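Local coordinates for protein diaminopimelate decarboxylase (Helicobacter pylori, PDB 2QGH) that catalyses the pyridoxal-phosphate-dependent decarboxylation of meso-diaminopimelate to L-lysine, the last step of bacterial lysine biosynthesis, at residues V200-S208 with A219-L230; L237-V248 with L274-S283. All blocks are in the same frame, centred on the assembly; numbering follows the deposited sequence.

Contact 1 of 2, residues V200-S208 with A219-L230; sequences VSVHFHIGS and ASQKVAKIAKSL. With PLP (pyridoxal-5'-phosphate), chain B; LYS (lysine), chain C.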
loop_
_atom_site.group_PDB
_atom_site.type_symbol
_atom_site.label_atom_id
_atom_site.label_comp_id
_atom_site.label_asym_id
_atom_site.label_seq_id
_atom_site.Cartn_x
_atom_site.Cartn_y
_atom_site.Cartn_z
ATOM N N VAL A 200 -14.088 26.482 18.843
ATOM C CA VAL A 200 -13.985 26.055 20.231
ATOM C C VAL A 200 -12.665 25.374 20.568
ATOM O O VAL A 200 -12.425 24.999 21.714
ATOM C CB VAL A 200 -15.149 25.093 20.589
ATOM C CG1 VAL A 200 -16.473 25.775 20.323
ATOM C CG2 VAL A 200 -15.055 23.803 19.773
ATOM N N SER A 201 -11.785 25.242 19.590
ATOM C CA SER A 201 -10.551 24.548 19.862
ATOM C C SER A 201 -9.380 24.946 18.982
ATOM O O SER A 201 -9.572 25.428 17.866
ATOM C CB SER A 201 -10.812 23.048 19.715
ATOM O OG SER A 201 -9.607 22.316 19.643
ATOM N N VAL A 202 -8.167 24.771 19.506
ATOM C CA VAL A 202 -6.953 25.036 18.737
ATOM C C VAL A 202 -6.352 23.653 18.643
ATOM O O VAL A 202 -6.504 22.852 19.568
ATOM C CB VAL A 202 -5.901 25.904 19.466
ATOM C CG1 VAL A 202 -5.422 26.985 18.536
ATOM C CG2 VAL A 202 -6.450 26.473 20.748
ATOM N N HIS A 203 -5.657 23.369 17.553
ATOM C CA HIS A 203 -5.066 22.048 17.402
ATOM C C HIS A 203 -3.728 22.062 16.666
ATOM O O HIS A 203 -3.434 22.984 15.906
ATOM C CB HIS A 203 -6.086 21.145 16.686
ATOM C CG HIS A 203 -5.517 19.863 16.160
ATOM N ND1 HIS A 203 -4.698 19.811 15.052
ATOM C CD2 HIS A 203 -5.665 18.583 16.579
ATOM C CE1 HIS A 203 -4.368 18.557 14.810
ATOM N NE2 HIS A 203 -4.940 17.792 15.722
ATOM N N PHE A 204 -2.906 21.050 16.924
ATOM C CA PHE A 204 -1.633 20.915 16.231
ATOM C C PHE A 204 -1.144 19.475 16.293
ATOM O O PHE A 204 -1.413 18.746 17.255
ATOM C CB PHE A 204 -0.562 21.855 16.807
ATOM C CG PHE A 204 -0.015 21.429 18.150
ATOM C CD1 PHE A 204 -0.456 22.037 19.324
ATOM C CD2 PHE A 204 0.968 20.441 18.237
ATOM C CE1 PHE A 204 0.076 21.670 20.557
ATOM C CE2 PHE A 204 1.498 20.071 19.463
ATOM C CZ PHE A 204 1.050 20.690 20.631
ATOM N N HIS A 205 -0.448 19.065 15.242
ATOM C CA HIS A 205 0.118 17.726 15.161
ATOM C C HIS A 205 1.370 17.856 14.306
ATOM O O HIS A 205 1.276 18.012 13.088
ATOM C CB HIS A 205 -0.861 16.754 14.507
ATOM C CG HIS A 205 -0.338 15.356 14.438
ATOM N ND1 HIS A 205 -0.300 14.524 15.535
ATOM C CD2 HIS A 205 0.266 14.681 13.432
ATOM C CE1 HIS A 205 0.307 13.397 15.210
ATOM N NE2 HIS A 205 0.660 13.466 13.939
ATOM N N ILE A 206 2.538 17.793 14.942
ATOM C CA ILE A 206 3.800 17.970 14.226
ATOM C C ILE A 206 4.483 16.754 13.601
ATOM O O ILE A 206 5.468 16.916 12.869
ATOM C CB ILE A 206 4.844 18.697 15.119
ATOM C CG1 ILE A 206 5.124 17.885 16.382
ATOM C CG2 ILE A 206 4.333 20.079 15.487
ATOM C CD1 ILE A 206 6.301 18.393 17.193
ATOM N N GLY A 207 3.982 15.549 13.870
ATOM C CA GLY A 207 4.596 14.366 13.290
ATOM C C GLY A 207 4.239 13.066 13.986
ATOM O O GLY A 207 3.495 13.058 14.969
ATOM N N SER A 208 4.779 11.963 13.473
ATOM C CA SER A 208 4.524 10.639 14.033
ATOM C C SER A 208 5.824 9.912 14.393
ATOM O O SER A 208 6.885 10.209 13.845
ATOM C CB SER A 208 3.725 9.792 13.034
ATOM O OG SER A 208 3.356 8.549 13.601
ATOM N N ALA A 219 6.124 23.196 20.427
ATOM C CA ALA A 219 4.872 23.419 19.712
ATOM C C ALA A 219 3.760 23.803 20.691
ATOM O O ALA A 219 2.954 24.685 20.411
ATOM C CB ALA A 219 4.485 22.167 18.934
ATOM N N SER A 220 3.725 23.143 21.842
ATOM C CA SER A 220 2.717 23.434 22.853
ATOM C C SER A 220 2.806 24.879 23.342
ATOM O O SER A 220 1.791 25.553 23.510
ATOM C CB SER A 220 2.872 22.484 24.043
ATOM O OG SER A 220 2.676 21.136 23.648
ATOM N N GLN A 221 4.024 25.353 23.573
ATOM C CA GLN A 221 4.227 26.715 24.046
ATOM C C GLN A 221 3.759 27.727 23.011
ATOM O O GLN A 221 3.004 28.648 23.325
ATOM C CB GLN A 221 5.702 26.938 24.360
ATOM C CG GLN A 221 6.279 25.888 25.280
ATOM C CD GLN A 221 7.758 26.072 25.527
ATOM O OE1 GLN A 221 8.515 26.410 24.614
ATOM N NE2 GLN A 221 8.184 25.833 26.763
ATOM N N LYS A 222 4.206 27.556 21.774
ATOM C CA LYS A 222 3.822 28.474 20.719
ATOM C C LYS A 222 2.318 28.518 20.524
ATOM O O LYS A 222 1.745 29.593 20.401
ATOM C CB LYS A 222 4.513 28.105 19.407
ATOM C CG LYS A 222 5.976 28.545 19.339
ATOM C CD LYS A 222 6.808 27.954 20.478
ATOM C CE LYS A 222 8.251 28.457 20.461
ATOM N NZ LYS A 222 8.977 28.113 19.203
ATOM N N VAL A 223 1.676 27.354 20.497
ATOM C CA VAL A 223 0.229 27.300 20.306
ATOM C C VAL A 223 -0.506 27.799 21.546
ATOM O O VAL A 223 -1.606 28.337 21.447
ATOM C CB VAL A 223 -0.247 25.864 19.962
ATOM C CG1 VAL A 223 -1.765 25.838 19.785
ATOM C CG2 VAL A 223 0.438 25.392 18.678
ATOM N N ALA A 224 0.095 27.619 22.717
ATOM C CA ALA A 224 -0.529 28.096 23.944
ATOM C C ALA A 224 -0.507 29.622 23.896
ATOM O O ALA A 224 -1.415 30.291 24.401
ATOM C CB ALA A 224 0.229 27.599 25.162
ATOM N N LYS A 225 0.527 30.172 23.268
ATOM C CA LYS A 225 0.642 31.615 23.167
ATOM C C LYS A 225 -0.436 32.158 22.237
ATOM O O LYS A 225 -1.141 33.105 22.583
ATOM C CB LYS A 225 2.034 32.009 22.667
ATOM C CG LYS A 225 2.278 33.509 22.632
ATOM C CD LYS A 225 3.747 33.822 22.377
ATOM C CE LYS A 225 4.002 35.316 22.268
ATOM N NZ LYS A 225 5.459 35.603 22.089
ATOM N N ILE A 226 -0.576 31.556 21.060
ATOM C CA ILE A 226 -1.588 32.013 20.115
ATOM C C ILE A 226 -2.979 31.850 20.731
ATOM O O ILE A 226 -3.860 32.692 20.532
ATOM C CB ILE A 226 -1.514 31.231 18.775
ATOM C CG1 ILE A 226 -1.789 29.751 19.014
ATOM C CG2 ILE A 226 -0.134 31.386 18.152
ATOM C CD1 ILE A 226 -1.673 28.889 17.766
ATOM N N ALA A 227 -3.170 30.772 21.488
ATOM C CA ALA A 227 -4.448 30.516 22.146
ATOM C C ALA A 227 -4.752 31.637 23.137
ATOM O O ALA A 227 -5.847 32.192 23.135
ATOM C CB ALA A 227 -4.409 29.181 22.872
ATOM N N LYS A 228 -3.784 31.957 23.991
ATOM C CA LYS A 228 -3.966 33.023 24.967
ATOM C C LYS A 228 -4.378 34.288 24.222
ATOM O O LYS A 228 -5.238 35.044 24.674
ATOM C CB LYS A 228 -2.668 33.270 25.745
ATOM C CG LYS A 228 -2.765 34.439 26.725
ATOM C CD LYS A 228 -1.488 34.631 27.534
ATOM C CE LYS A 228 -1.545 35.899 28.399
ATOM N NZ LYS A 228 -2.612 35.872 29.450
ATOM N N SER A 229 -3.763 34.495 23.064
ATOM C CA SER A 229 -4.050 35.644 22.217
ATOM C C SER A 229 -5.478 35.566 21.684
ATOM O O SER A 229 -6.190 36.569 21.631
ATOM C CB SER A 229 -3.052 35.678 21.050
ATOM O OG SER A 229 -3.439 36.599 20.050
ATOM N N LEU A 230 -5.889 34.368 21.286
ATOM C CA LEU A 230 -7.228 34.144 20.755
ATOM C C LEU A 230 -8.315 34.478 21.764
ATOM O O LEU A 230 -9.313 35.107 21.420
ATOM C CB LEU A 230 -7.384 32.686 20.318
ATOM C CG LEU A 230 -7.088 32.303 18.867
ATOM C CD1 LEU A 230 -5.910 33.097 18.326
ATOM C CD2 LEU A 230 -6.821 30.805 18.806
HETATM N N1 PLP B . -3.669 13.013 14.958
HETATM C C2 PLP B . -3.446 13.480 13.646
HETATM C C2A PLP B . -4.113 14.707 13.160
HETATM C C3 PLP B . -2.568 12.707 12.786
HETATM O O3 PLP B . -2.327 13.107 11.486
HETATM C C4 PLP B . -1.958 11.544 13.255
HETATM C C4A PLP B . -0.884 10.998 12.381
HETATM C C5 PLP B . -2.197 11.080 14.557
HETATM C C6 PLP B . -3.051 11.850 15.437
HETATM C C5A PLP B . -1.824 9.766 15.094
HETATM O O4P PLP B . -0.473 9.802 15.492
HETATM P P PLP B . 0.197 8.624 16.045
HETATM O O1P PLP B . -0.191 7.207 15.519
HETATM O O2P PLP B . -0.112 8.734 17.603
HETATM O O3P PLP B . 1.728 8.821 15.728
HETATM N N LYS C . 1.455 5.490 8.288
HETATM C CA LYS C . 2.615 6.025 9.067
HETATM C C LYS C . 3.448 4.877 9.638
HETATM O O LYS C . 3.215 3.732 9.201
HETATM C CB LYS C . 2.109 6.937 10.199
HETATM C CG LYS C . 1.425 8.199 9.691
HETATM C CD LYS C . 0.621 8.903 10.768
HETATM C CE LYS C . -0.018 10.166 10.196
HETATM N NZ LYS C . -0.980 10.860 11.119
HETATM O OXT LYS C . 4.314 5.127 10.505
#

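Contact 2 of 2, residues L237-V248 with L274-S283; sequences LRFFDVGGGIGV and LTIICEPGRS. With PLP (pyridoxal-5'-phosphate), chain B; LYS (lysine), chain C.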
loop_
_atom_site.group_PDB
_atom_site.type_symbol
_atom_site.label_atom_id
_atom_site.label_comp_id
_atom_site.label_asym_id
_atom_site.label_seq_id
_atom_site.Cartn_x
_atom_site.Cartn_y
_atom_site.Cartn_z
ATOM N N LEU A 237 -12.399 29.582 23.428
ATOM C CA LEU A 237 -11.779 28.259 23.353
ATOM C C LEU A 237 -12.123 27.400 24.560
ATOM O O LEU A 237 -12.168 27.890 25.686
ATOM C CB LEU A 237 -10.258 28.378 23.268
ATOM C CG LEU A 237 -9.669 29.138 22.085
ATOM C CD1 LEU A 237 -8.156 29.227 22.267
ATOM C CD2 LEU A 237 -10.032 28.446 20.778
ATOM N N ARG A 238 -12.343 26.112 24.318
ATOM C CA ARG A 238 -12.680 25.174 25.382
ATOM C C ARG A 238 -11.743 23.969 25.355
ATOM O O ARG A 238 -11.624 23.252 26.347
ATOM C CB ARG A 238 -14.136 24.705 25.226
ATOM C CG ARG A 238 -15.187 25.813 25.460
ATOM C CD ARG A 238 -15.685 25.818 26.920
ATOM N NE ARG A 238 -16.310 27.082 27.336
ATOM C CZ ARG A 238 -16.840 27.283 28.542
ATOM N NH1 ARG A 238 -16.836 26.312 29.443
ATOM N NH2 ARG A 238 -17.345 28.463 28.864
ATOM N N PHE A 239 -11.071 23.769 24.219
ATOM C CA PHE A 239 -10.152 22.642 24.033
ATOM C C PHE A 239 -8.768 23.040 23.502
ATOM O O PHE A 239 -8.613 24.025 22.773
ATOM C CB PHE A 239 -10.747 21.627 23.044
ATOM C CG PHE A 239 -12.123 21.146 23.404
ATOM C CD1 PHE A 239 -12.301 20.126 24.330
ATOM C CD2 PHE A 239 -13.242 21.692 22.791
ATOM C CE1 PHE A 239 -13.576 19.655 24.636
ATOM C CE2 PHE A 239 -14.519 21.227 23.089
ATOM C CZ PHE A 239 -14.683 20.202 24.017
ATOM N N PHE A 240 -7.771 22.239 23.856
ATOM C CA PHE A 240 -6.397 22.439 23.410
ATOM C C PHE A 240 -5.956 21.042 22.953
ATOM O O PHE A 240 -5.712 20.153 23.779
ATOM C CB PHE A 240 -5.520 22.922 24.572
ATOM C CG PHE A 240 -4.147 23.396 24.145
ATOM C CD1 PHE A 240 -3.969 24.677 23.631
ATOM C CD2 PHE A 240 -3.038 22.555 24.255
ATOM C CE1 PHE A 240 -2.713 25.121 23.235
ATOM C CE2 PHE A 240 -1.773 22.987 23.860
ATOM C CZ PHE A 240 -1.611 24.275 23.349
ATOM N N ASP A 241 -5.859 20.850 21.643
ATOM C CA ASP A 241 -5.503 19.552 21.090
ATOM C C ASP A 241 -4.049 19.427 20.650
ATOM O O ASP A 241 -3.617 20.101 19.720
ATOM C CB ASP A 241 -6.416 19.252 19.904
ATOM C CG ASP A 241 -6.556 17.776 19.639
ATOM O OD1 ASP A 241 -5.550 17.048 19.768
ATOM O OD2 ASP A 241 -7.675 17.349 19.292
ATOM N N VAL A 242 -3.310 18.529 21.295
ATOM C CA VAL A 242 -1.900 18.315 20.981
ATOM C C VAL A 242 -1.647 17.210 19.950
ATOM O O VAL A 242 -0.496 16.932 19.607
ATOM C CB VAL A 242 -1.093 17.967 22.252
ATOM C CG1 VAL A 242 -1.278 19.049 23.307
ATOM C CG2 VAL A 242 -1.524 16.627 22.782
ATOM N N GLY A 243 -2.717 16.587 19.454
ATOM C CA GLY A 243 -2.567 15.518 18.479
ATOM C C GLY A 243 -1.934 14.269 19.071
ATOM O O GLY A 243 -2.000 14.039 20.281
ATOM N N GLY A 244 -1.335 13.447 18.217
ATOM C CA GLY A 244 -0.677 12.238 18.684
ATOM C C GLY A 244 0.804 12.365 18.386
ATOM O O GLY A 244 1.380 13.433 18.589
ATOM N N GLY A 245 1.434 11.290 17.921
ATOM C CA GLY A 245 2.841 11.379 17.574
ATOM C C GLY A 245 3.880 10.701 18.443
ATOM O O GLY A 245 5.027 10.585 18.028
ATOM N N ILE A 246 3.516 10.258 19.639
ATOM C CA ILE A 246 4.493 9.596 20.505
ATOM C C ILE A 246 4.947 8.266 19.902
ATOM O O ILE A 246 4.129 7.383 19.639
ATOM C CB ILE A 246 3.913 9.366 21.912
ATOM C CG1 ILE A 246 3.794 10.714 22.631
ATOM C CG2 ILE A 246 4.784 8.379 22.691
ATOM C CD1 ILE A 246 3.371 10.623 24.088
ATOM N N GLY A 247 6.250 8.135 19.681
ATOM C CA GLY A 247 6.796 6.925 19.085
ATOM C C GLY A 247 6.944 5.727 20.002
ATOM O O GLY A 247 6.907 5.858 21.229
ATOM N N VAL A 248 7.090 4.543 19.409
ATOM C CA VAL A 248 7.262 3.328 20.195
ATOM C C VAL A 248 8.684 2.817 20.027
ATOM O O VAL A 248 9.462 3.354 19.231
ATOM C CB VAL A 248 6.258 2.203 19.797
ATOM C CG1 VAL A 248 4.833 2.632 20.138
ATOM C CG2 VAL A 248 6.384 1.871 18.320
ATOM N N LEU A 274 -8.142 24.981 29.852
ATOM C CA LEU A 274 -8.728 24.307 28.699
ATOM C C LEU A 274 -8.659 22.801 28.850
ATOM O O LEU A 274 -7.798 22.281 29.558
ATOM C CB LEU A 274 -7.979 24.703 27.431
ATOM C CG LEU A 274 -8.067 26.168 27.025
ATOM C CD1 LEU A 274 -7.135 26.451 25.862
ATOM C CD2 LEU A 274 -9.495 26.483 26.655
ATOM N N THR A 275 -9.573 22.103 28.183
ATOM C CA THR A 275 -9.587 20.649 28.228
ATOM C C THR A 275 -8.530 20.177 27.240
ATOM O O THR A 275 -8.587 20.500 26.052
ATOM C CB THR A 275 -10.958 20.076 27.810
ATOM O OG1 THR A 275 -11.955 20.484 28.756
ATOM C CG2 THR A 275 -10.901 18.541 27.753
ATOM N N ILE A 276 -7.555 19.423 27.726
ATOM C CA ILE A 276 -6.513 18.949 26.844
ATOM C C ILE A 276 -6.982 17.707 26.092
ATOM O O ILE A 276 -7.654 16.840 26.650
ATOM C CB ILE A 276 -5.180 18.709 27.645
ATOM C CG1 ILE A 276 -4.182 17.887 26.823
ATOM C CG2 ILE A 276 -5.480 18.065 28.987
ATOM C CD1 ILE A 276 -4.458 16.407 26.818
ATOM N N ILE A 277 -6.662 17.659 24.803
ATOM C CA ILE A 277 -7.024 16.531 23.958
ATOM C C ILE A 277 -5.768 15.928 23.348
ATOM O O ILE A 277 -4.887 16.646 22.854
ATOM C CB ILE A 277 -7.949 16.941 22.778
ATOM C CG1 ILE A 277 -9.310 17.424 23.286
ATOM C CG2 ILE A 277 -8.144 15.752 21.846
ATOM C CD1 ILE A 277 -10.283 17.782 22.159
ATOM N N CYS A 278 -5.692 14.604 23.386
ATOM C CA CYS A 278 -4.565 13.894 22.800
ATOM C C CYS A 278 -5.145 12.945 21.759
ATOM O O CYS A 278 -6.208 12.351 21.962
ATOM C CB CYS A 278 -3.806 13.095 23.862
ATOM S SG CYS A 278 -3.048 14.076 25.186
ATOM N N GLU A 279 -4.442 12.807 20.645
ATOM C CA GLU A 279 -4.882 11.930 19.574
ATOM C C GLU A 279 -3.869 10.795 19.335
ATOM O O GLU A 279 -3.380 10.608 18.221
ATOM C CB GLU A 279 -5.080 12.758 18.306
ATOM C CG GLU A 279 -5.955 13.986 18.534
ATOM C CD GLU A 279 -6.112 14.834 17.292
ATOM O OE1 GLU A 279 -5.155 14.908 16.495
ATOM O OE2 GLU A 279 -7.184 15.447 17.118
ATOM N N PRO A 280 -3.555 10.015 20.386
ATOM C CA PRO A 280 -2.600 8.914 20.249
ATOM C C PRO A 280 -3.110 7.797 19.339
ATOM O O PRO A 280 -4.285 7.421 19.386
ATOM C CB PRO A 280 -2.422 8.444 21.685
ATOM C CG PRO A 280 -3.796 8.610 22.239
ATOM C CD PRO A 280 -4.182 9.991 21.720
ATOM N N GLY A 281 -2.218 7.273 18.510
ATOM C CA GLY A 281 -2.580 6.194 17.611
ATOM C C GLY A 281 -1.633 5.018 17.781
ATOM O O GLY A 281 -1.988 3.998 18.376
ATOM N N ARG A 282 -0.420 5.177 17.266
ATOM C CA ARG A 282 0.619 4.157 17.329
ATOM C C ARG A 282 0.859 3.645 18.748
ATOM O O ARG A 282 0.782 2.440 19.004
ATOM C CB ARG A 282 1.924 4.728 16.768
ATOM C CG ARG A 282 2.959 3.691 16.374
ATOM C CD ARG A 282 4.315 4.354 16.158
ATOM N NE ARG A 282 4.279 5.382 15.124
ATOM C CZ ARG A 282 4.239 5.135 13.818
ATOM N NH1 ARG A 282 4.238 3.883 13.366
ATOM N NH2 ARG A 282 4.180 6.144 12.961
ATOM N N SER A 283 1.155 4.564 19.665
ATOM C CA SER A 283 1.425 4.212 21.061
ATOM C C SER A 283 0.274 3.491 21.773
ATOM O O SER A 283 0.435 3.009 22.891
ATOM C CB SER A 283 1.825 5.464 21.853
ATOM O OG SER A 283 0.879 6.505 21.703
HETATM N N1 PLP B . -3.669 13.013 14.958
HETATM C C2 PLP B . -3.446 13.480 13.646
HETATM C C2A PLP B . -4.113 14.707 13.160
HETATM C C3 PLP B . -2.568 12.707 12.786
HETATM O O3 PLP B . -2.327 13.107 11.486
HETATM C C4 PLP B . -1.958 11.544 13.255
HETATM C C4A PLP B . -0.884 10.998 12.381
HETATM C C5 PLP B . -2.197 11.080 14.557
HETATM C C6 PLP B . -3.051 11.850 15.437
HETATM C C5A PLP B . -1.824 9.766 15.094
HETATM O O4P PLP B . -0.473 9.802 15.492
HETATM P P PLP B . 0.197 8.624 16.045
HETATM O O1P PLP B . -0.191 7.207 15.519
HETATM O O2P PLP B . -0.112 8.734 17.603
HETATM O O3P PLP B . 1.728 8.821 15.728
HETATM N N LYS C . 1.455 5.490 8.288
HETATM C CA LYS C . 2.615 6.025 9.067
HETATM C C LYS C . 3.448 4.877 9.638
HETATM O O LYS C . 3.215 3.732 9.201
HETATM C CB LYS C . 2.109 6.937 10.199
HETATM C CG LYS C . 1.425 8.199 9.691
HETATM C CD LYS C . 0.621 8.903 10.768
HETATM C CE LYS C . -0.018 10.166 10.196
HETATM N NZ LYS C . -0.980 10.860 11.119
HETATM O OXT LYS C . 4.314 5.127 10.505
HETATM O O HOH W 1 3.878 7.628 16.723
HETATM O O HOH W 2 1.483 7.582 19.321
#

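Contact 1 of 2, residues V200-S208 with A219-L230
Val-202 and Phe-204 press against helix 213-232 where this helix packs on the outside of the parallel beta/alpha barrel. Strand 197-203 and the helix form the first half of a beta-alpha-beta unit, and the segment axes run at 150° to each other. No hydrogen bond joins the two segments; the contact is apolar.

Val-202 meets the helix with both methyls. CG1 of Val-202 lies 4.0 Å from Val-223 CG1 and also reaches Leu-230 CD2 and Ile-226 CD1. CG2 of Val-202 rests on Ala-227 CB, again at 4.0 Å.

Phe-204 packs on the helix at Ala-219, Ser-220 and Val-223. With CG between the backbone N and the carbonyl carbon (chi1 74°), the Phe-204 ring turns one face to Ala-219 CB, which stands 4.1 Å from the ring centroid in a CH-pi contact. Ser-220 OG comes to the ring edge, 3.5 Å from Phe-204 CZ; this hydroxyl is hydrogen-bonded to Ile-216 O within the helix. Val-223 CG2 approaches obliquely, 3.5 Å from Phe-204 CD1. Ile-206 adds its CG2 methyl against Ala-219 CB.

Residues between these point the other way, into the barrel. With CG anti to the backbone N (chi1 -178°), His-205 lays its ring over one face of the pyridoxal ring, with NE2 3.3 Å from PLP C4. Its ND1 is hydrogen-bonded to Gly-244 N. Farther on, Ser-208 OG donates to PLP O3P at 2.7 Å. One short segment thus turns one side to the helix and the other to the cofactor.

Strand 239-241 flanks the contact, with Phe-240 touching both Phe-204 and Val-223. Helix 181-193 brings Phe-188 to Val-202 and Leu-230, and helix 258-268 packs on Ser-220.

Contact 2 of 2, residues L237-V248 with L274-S283
Leu-274, Ile-277 and Glu-279 have the most surface buried between 237-248 and 274-283. Leu-274 opens the pairing: CD2 lies against Leu-237 CB at 4.0 Å, and CD1 touches Phe-240 CB. Strands 239-241 and 275-278 then run parallel, with Thr-275 N bonded to Arg-238 O and Phe-240 N to Thr-275 O.

Ile-277 is bonded through the backbone on both sides, its N to Phe-240 O and its O to Val-242 N. Its CD1 meets Phe-239 CD1 obliquely at 3.8 Å, while CG2 lies by the Asp-241 carboxylate. Asp-241 OD1 accepts from Gly-243 N, forming an Asx turn.

Glu-279 N donates to Gly-243 O at 2.8 Å, coming from above the carbonyl plane. The extended side chain puts OE1 2.9 Å from PLP N1, and OE1 is also hydrogen-bonded to His-203 NE2. OE2 lies 2.9 Å from Asp-241 OD2, with the carboxylate planes 74° apart.

Beyond the strands, Gly-245 N and Gly-281 N both donate to PLP O2P, and Arg-282 N donates to O1P. Arg-282 NH2 holds LYS OXT at 2.7 Å and also bonds Ser-208. Two waters link Ile-246 O to the phosphate, one of them by a weak bond to that carbonyl. Glycine loops and a helix N-terminus gripping phosphate at the C-terminal strand ends are typical of the PLP-binding beta/alpha barrel of fold-type III decarboxylases.

Contact 1 and contact 2 lie in series along the chain, with centres 11 Å apart. Both belong to the eight-stranded parallel barrel, where strands 197-203, 239-241 and 275-278 are successive neighbours. Helix 213-232 of contact 1 is followed in the chain by strand 239-241 of contact 2. The two meet at Val-200 O and Arg-238 N, 2.8 Å apart, and Val-202 packs on Leu-237. Contact 1 joins a strand to its outer helix; contact 2 joins strand to strand. Both reach PLP and lysine, so the loops after adjacent barrel strands line one active-site pocket.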